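PDB 6RXD: histidine acid phosphatase from Bifidobacterium longum subsp. infantis, which is a histidine acid phytase, probably removing phosphate groups from inositol polyphosphates and the 3-phosphate from 2,3-bisphosphoglycerate. Local coordinates for residues Y135-S138 and A143-S146; N149-F154 and G178-K183. One frame throughout, in Å; residues are numbered along the deposited sequence.

Overall arrangement
Contacts 1 and 2 illustrate how a beta-alpha-beta crossover makes contacts at two points along its helix. Along the chain, strand 132-137 leads into helix 141-157 and then, after a long connection, into strand 181-183, which lies parallel to the first strand in the mixed sheet. Contact 1 joins the end of the first strand to the start of the helix; contact 2, which comes later, joins the later half of that helix to the approach to the second strand. Their centres are about 7 Å apart, and the strands probably share two hydrogen bonds, Y135 O to Q182 N and S137 N to Q182 O. Thus one helix reaches from a buried strand end to a zinc-binding pair of acids.

Contact 1: Y135-S138 and A143-S146; sequences YQSS and ATES
S137 and T144 meet hydroxyl to hydroxyl, and their hydrogen bond is the tight part of this buried contact. S137 OG lies 2.7 Å from T144 OG1, and the angle at S137 OG, from its own CB to that partner, is about 115°, close to tetrahedral. The serine methylene follows behind, with S137 CB 3.5 Å from T144 OG1. On the helix, OG1 is turned anti to the carbonyl carbon (chi1 -57°), a torsion that brings it beside the backbone N, where it also bonds E140 O one turn back. S137 OG in turn bonds G139 N, and the two oxygens thereby tie the strand end, the connecting turn and the first turns of the helix into one small polar network. With small side chains in between, the backbones come close, S137 CA to T144 CA being 5.6 Å.

The other half of the contact is looser. S138 OG merely rests against the A143 methyl, at 3.9 Å from CB, and spends its polar capacity on E140 N and on NE2 of H399, the residue that begins the His-Ala-Glu sequence of this family. On the partly exposed side of the helix, E145 turns its carboxylate away from the strand. The arrangement is that of a strand-turn-helix unit at the carboxyl end of a sheet strand, bordering, through H399, the probable active site of the histidine acid phosphatase fold.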
loop_
_atom_site.group_PDB
_atom_site.type_symbol
_atom_site.label_atom_id
_atom_site.label_comp_id
_atom_site.label_asym_id
_atom_site.label_seq_id
_atom_site.Cartn_x
_atom_site.Cartn_y
_atom_site.Cartn_z
ATOM N N TYR A 135 -12.836 14.912 -0.002
ATOM C CA TYR A 135 -12.411 13.539 0.254
ATOM C C TYR A 135 -12.617 12.729 -1.012
ATOM O O TYR A 135 -13.664 12.830 -1.651
ATOM C CB TYR A 135 -13.248 12.928 1.385
ATOM C CG TYR A 135 -12.867 13.397 2.770
ATOM C CD1 TYR A 135 -11.749 12.878 3.409
ATOM C CD2 TYR A 135 -13.634 14.341 3.448
ATOM C CE1 TYR A 135 -11.394 13.291 4.676
ATOM C CE2 TYR A 135 -13.279 14.765 4.727
ATOM C CZ TYR A 135 -12.161 14.228 5.327
ATOM O OH TYR A 135 -11.789 14.625 6.590
ATOM N N GLN A 136 -11.622 11.932 -1.388
ATOM C CA GLN A 136 -11.736 11.121 -2.595
ATOM C C GLN A 136 -11.254 9.713 -2.346
ATOM O O GLN A 136 -10.348 9.500 -1.545
ATOM C CB GLN A 136 -10.905 11.719 -3.733
ATOM C CG GLN A 136 -11.337 13.119 -4.134
ATOM C CD GLN A 136 -10.524 13.674 -5.292
ATOM O OE1 GLN A 136 -9.600 13.028 -5.793
ATOM N NE2 GLN A 136 -10.866 14.883 -5.717
ATOM N N SER A 137 -11.866 8.756 -3.036
ATOM C CA SER A 137 -11.334 7.397 -3.057
ATOM C C SER A 137 -11.436 6.791 -4.453
ATOM O O SER A 137 -12.047 7.367 -5.343
ATOM C CB SER A 137 -12.032 6.516 -2.020
ATOM O OG SER A 137 -13.062 5.763 -2.612
ATOM N N SER A 138 -10.804 5.635 -4.643
ATOM C CA SER A 138 -10.874 4.927 -5.908
ATOM C C SER A 138 -12.285 4.405 -6.140
ATOM O O SER A 138 -12.665 4.108 -7.275
ATOM C CB SER A 138 -9.914 3.745 -5.875
ATOM O OG SER A 138 -10.289 2.855 -4.840
ATOM N N ALA A 143 -10.615 1.116 0.536
ATOM C CA ALA A 143 -10.000 2.440 0.424
ATOM C C ALA A 143 -10.940 3.503 0.998
ATOM O O ALA A 143 -10.518 4.407 1.719
ATOM C CB ALA A 143 -9.629 2.761 -1.031
ATOM N N THR A 144 -12.225 3.372 0.694
ATOM C CA THR A 144 -13.223 4.314 1.188
ATOM C C THR A 144 -13.331 4.198 2.709
ATOM O O THR A 144 -13.356 5.210 3.419
ATOM C CB THR A 144 -14.586 4.074 0.511
ATOM O OG1 THR A 144 -14.427 4.184 -0.911
ATOM C CG2 THR A 144 -15.630 5.099 0.973
ATOM N N GLU A 145 -13.366 2.964 3.213
ATOM C CA GLU A 145 -13.432 2.748 4.659
ATOM C C GLU A 145 -12.193 3.267 5.381
ATOM O O GLU A 145 -12.274 3.750 6.509
ATOM C CB GLU A 145 -13.668 1.267 4.965
ATOM C CG GLU A 145 -15.079 0.831 4.574
ATOM C CD GLU A 145 -15.202 -0.660 4.362
ATOM O OE1 GLU A 145 -14.186 -1.374 4.489
ATOM O OE2 GLU A 145 -16.321 -1.117 4.055
ATOM N N SER A 146 -11.038 3.162 4.736
ATOM C CA SER A 146 -9.836 3.767 5.300
ATOM C C SER A 146 -10.025 5.270 5.398
ATOM O O SER A 146 -9.748 5.877 6.438
ATOM C CB SER A 146 -8.614 3.434 4.444
ATOM O OG SER A 146 -8.348 2.046 4.511
#

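Contact 2: N149-F154 and G178-K183; sequences NFEKGF and GKDFQK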
loop_
_atom_site.group_PDB
_atom_site.type_symbol
_atom_site.label_atom_id
_atom_site.label_comp_id
_atom_site.label_asym_id
_atom_site.label_seq_id
_atom_site.Cartn_x
_atom_site.Cartn_y
_atom_site.Cartn_z
ATOM N N ASN A 149 -12.177 6.327 8.305
ATOM C CA ASN A 149 -11.452 6.400 9.565
ATOM C C ASN A 149 -10.563 7.635 9.676
ATOM O O ASN A 149 -10.453 8.227 10.747
ATOM C CB ASN A 149 -10.659 5.111 9.798
ATOM C CG ASN A 149 -11.554 3.965 10.245
ATOM O OD1 ASN A 149 -12.008 3.944 11.385
ATOM N ND2 ASN A 149 -11.824 3.024 9.347
ATOM N N PHE A 150 -9.927 8.016 8.571
ATOM C CA PHE A 150 -9.155 9.249 8.518
ATOM C C PHE A 150 -10.093 10.414 8.850
ATOM O O PHE A 150 -9.754 11.306 9.639
ATOM C CB PHE A 150 -8.568 9.402 7.107
ATOM C CG PHE A 150 -7.823 10.699 6.856
ATOM C CD1 PHE A 150 -6.445 10.697 6.664
ATOM C CD2 PHE A 150 -8.507 11.903 6.734
ATOM C CE1 PHE A 150 -5.758 11.886 6.394
ATOM C CE2 PHE A 150 -7.828 13.091 6.475
ATOM C CZ PHE A 150 -6.457 13.077 6.297
ATOM N N GLU A 151 -11.269 10.405 8.232
ATOM C CA GLU A 151 -12.244 11.469 8.433
ATOM C C GLU A 151 -12.684 11.563 9.900
ATOM O O GLU A 151 -12.777 12.651 10.462
ATOM C CB GLU A 151 -13.443 11.256 7.505
ATOM C CG GLU A 151 -14.544 12.302 7.657
ATOM C CD GLU A 151 -15.690 12.084 6.688
ATOM O OE1 GLU A 151 -16.222 13.086 6.180
ATOM O OE2 GLU A 151 -16.062 10.920 6.441
ATOM N N LYS A 152 -12.921 10.412 10.522
ATOM C CA LYS A 152 -13.267 10.365 11.937
ATOM C C LYS A 152 -12.167 10.940 12.823
ATOM O O LYS A 152 -12.440 11.722 13.731
ATOM C CB LYS A 152 -13.564 8.928 12.346
ATOM C CG LYS A 152 -13.997 8.760 13.782
ATOM C CD LYS A 152 -14.424 7.324 14.023
ATOM C CE LYS A 152 -15.243 6.807 12.845
ATOM N NZ LYS A 152 -15.772 5.434 13.069
ATOM N N GLY A 153 -10.923 10.552 12.554
ATOM C CA GLY A 153 -9.794 11.063 13.305
ATOM C C GLY A 153 -9.609 12.556 13.116
ATOM O O GLY A 153 -9.342 13.275 14.077
ATOM N N PHE A 154 -9.734 13.014 11.875
ATOM C CA PHE A 154 -9.602 14.429 11.563
ATOM C C PHE A 154 -10.663 15.225 12.312
ATOM O O PHE A 154 -10.375 16.277 12.899
ATOM C CB PHE A 154 -9.757 14.629 10.050
ATOM C CG PHE A 154 -9.511 16.042 9.579
ATOM C CD1 PHE A 154 -8.284 16.397 9.033
ATOM C CD2 PHE A 154 -10.521 17.001 9.644
ATOM C CE1 PHE A 154 -8.055 17.683 8.583
ATOM C CE2 PHE A 154 -10.295 18.296 9.196
ATOM C CZ PHE A 154 -9.060 18.634 8.663
ATOM N N GLY A 178 -19.903 6.302 3.485
ATOM C CA GLY A 178 -18.983 6.850 2.500
ATOM C C GLY A 178 -19.511 8.013 1.679
ATOM O O GLY A 178 -18.938 8.342 0.639
ATOM N N LYS A 179 -20.591 8.648 2.145
ATOM C CA LYS A 179 -21.241 9.731 1.401
ATOM C C LYS A 179 -20.362 10.952 1.118
ATOM O O LYS A 179 -20.658 11.733 0.211
ATOM C CB LYS A 179 -22.527 10.181 2.114
ATOM C CG LYS A 179 -22.280 10.855 3.462
ATOM C CD LYS A 179 -23.560 11.477 4.042
ATOM C CE LYS A 179 -24.573 10.413 4.432
ATOM N NZ LYS A 179 -24.083 9.547 5.546
ATOM N N ASP A 180 -19.294 11.129 1.886
ATOM C CA ASP A 180 -18.442 12.297 1.699
ATOM C C ASP A 180 -17.342 12.076 0.673
ATOM O O ASP A 180 -16.604 13.006 0.341
ATOM C CB ASP A 180 -17.832 12.742 3.034
ATOM C CG ASP A 180 -18.861 13.308 3.987
ATOM O OD1 ASP A 180 -19.958 13.691 3.532
ATOM O OD2 ASP A 180 -18.568 13.386 5.194
ATOM N N PHE A 181 -17.242 10.851 0.164
ATOM C CA PHE A 181 -16.131 10.476 -0.707
ATOM C C PHE A 181 -16.459 10.490 -2.192
ATOM O O PHE A 181 -17.313 9.742 -2.654
ATOM C CB PHE A 181 -15.575 9.115 -0.273
ATOM C CG PHE A 181 -14.822 9.186 1.015
ATOM C CD1 PHE A 181 -13.444 9.328 1.009
ATOM C CD2 PHE A 181 -15.495 9.208 2.225
ATOM C CE1 PHE A 181 -12.739 9.442 2.194
ATOM C CE2 PHE A 181 -14.796 9.323 3.417
ATOM C CZ PHE A 181 -13.417 9.452 3.394
ATOM N N GLN A 182 -15.774 11.363 -2.925
ATOM C CA GLN A 182 -15.903 11.443 -4.374
ATOM C C GLN A 182 -15.086 10.336 -5.037
ATOM O O GLN A 182 -13.901 10.198 -4.775
ATOM C CB GLN A 182 -15.384 12.795 -4.849
ATOM C CG GLN A 182 -15.255 12.931 -6.356
ATOM C CD GLN A 182 -16.588 13.106 -7.039
ATOM O OE1 GLN A 182 -17.622 13.218 -6.384
ATOM N NE2 GLN A 182 -16.575 13.122 -8.368
ATOM N N LYS A 183 -15.717 9.550 -5.901
ATOM C CA LYS A 183 -14.987 8.513 -6.622
ATOM C C LYS A 183 -14.150 9.140 -7.736
ATOM O O LYS A 183 -14.663 9.918 -8.552
ATOM C CB LYS A 183 -15.968 7.473 -7.179
ATOM C CG LYS A 183 -16.622 6.627 -6.094
ATOM C CD LYS A 183 -17.484 5.506 -6.680
ATOM C CE LYS A 183 -18.738 6.046 -7.355
ATOM N NZ LYS A 183 -19.679 4.929 -7.686
HETATM O O HOH W 1 -18.137 9.839 4.424
#
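A zinc-binding site of this protein that includes E151 and D180, with no zinc bound there to this chain in the model, joins helix 141-157 to the turn leading into strand 181-183. The side chains cross at about a right angle, bringing E151 OE1 to 2.6 Å from D180 OD2 with the carboxylate planes 72° apart. At this separation one of the two acids probably carries a proton. E151 gets there by extension: CG is anti to the backbone N (chi1 179°) and the chain stays stretched beyond it. Its second oxygen, OE2, accepts a hydrogen bond from a water 3.1 Å away, and that water accepts one from D180 N. OE2 also approaches the F181 ring obliquely, 3.6 Å from CE2. The type I turn G178-F181 sets D180 in place, closed by F181 N to G178 O at 3.1 Å, while G178 O also lies in plane at the edge of the F181 ring. With an alanine in place of E151, D180 OD2 would probably lose its acid partner, the water an acceptor, and the zinc site one carboxylate ligand. The pair belongs to a partly exposed carboxylate zinc site, placed where the helix of a beta-alpha-beta crossover faces the approach to its second strand.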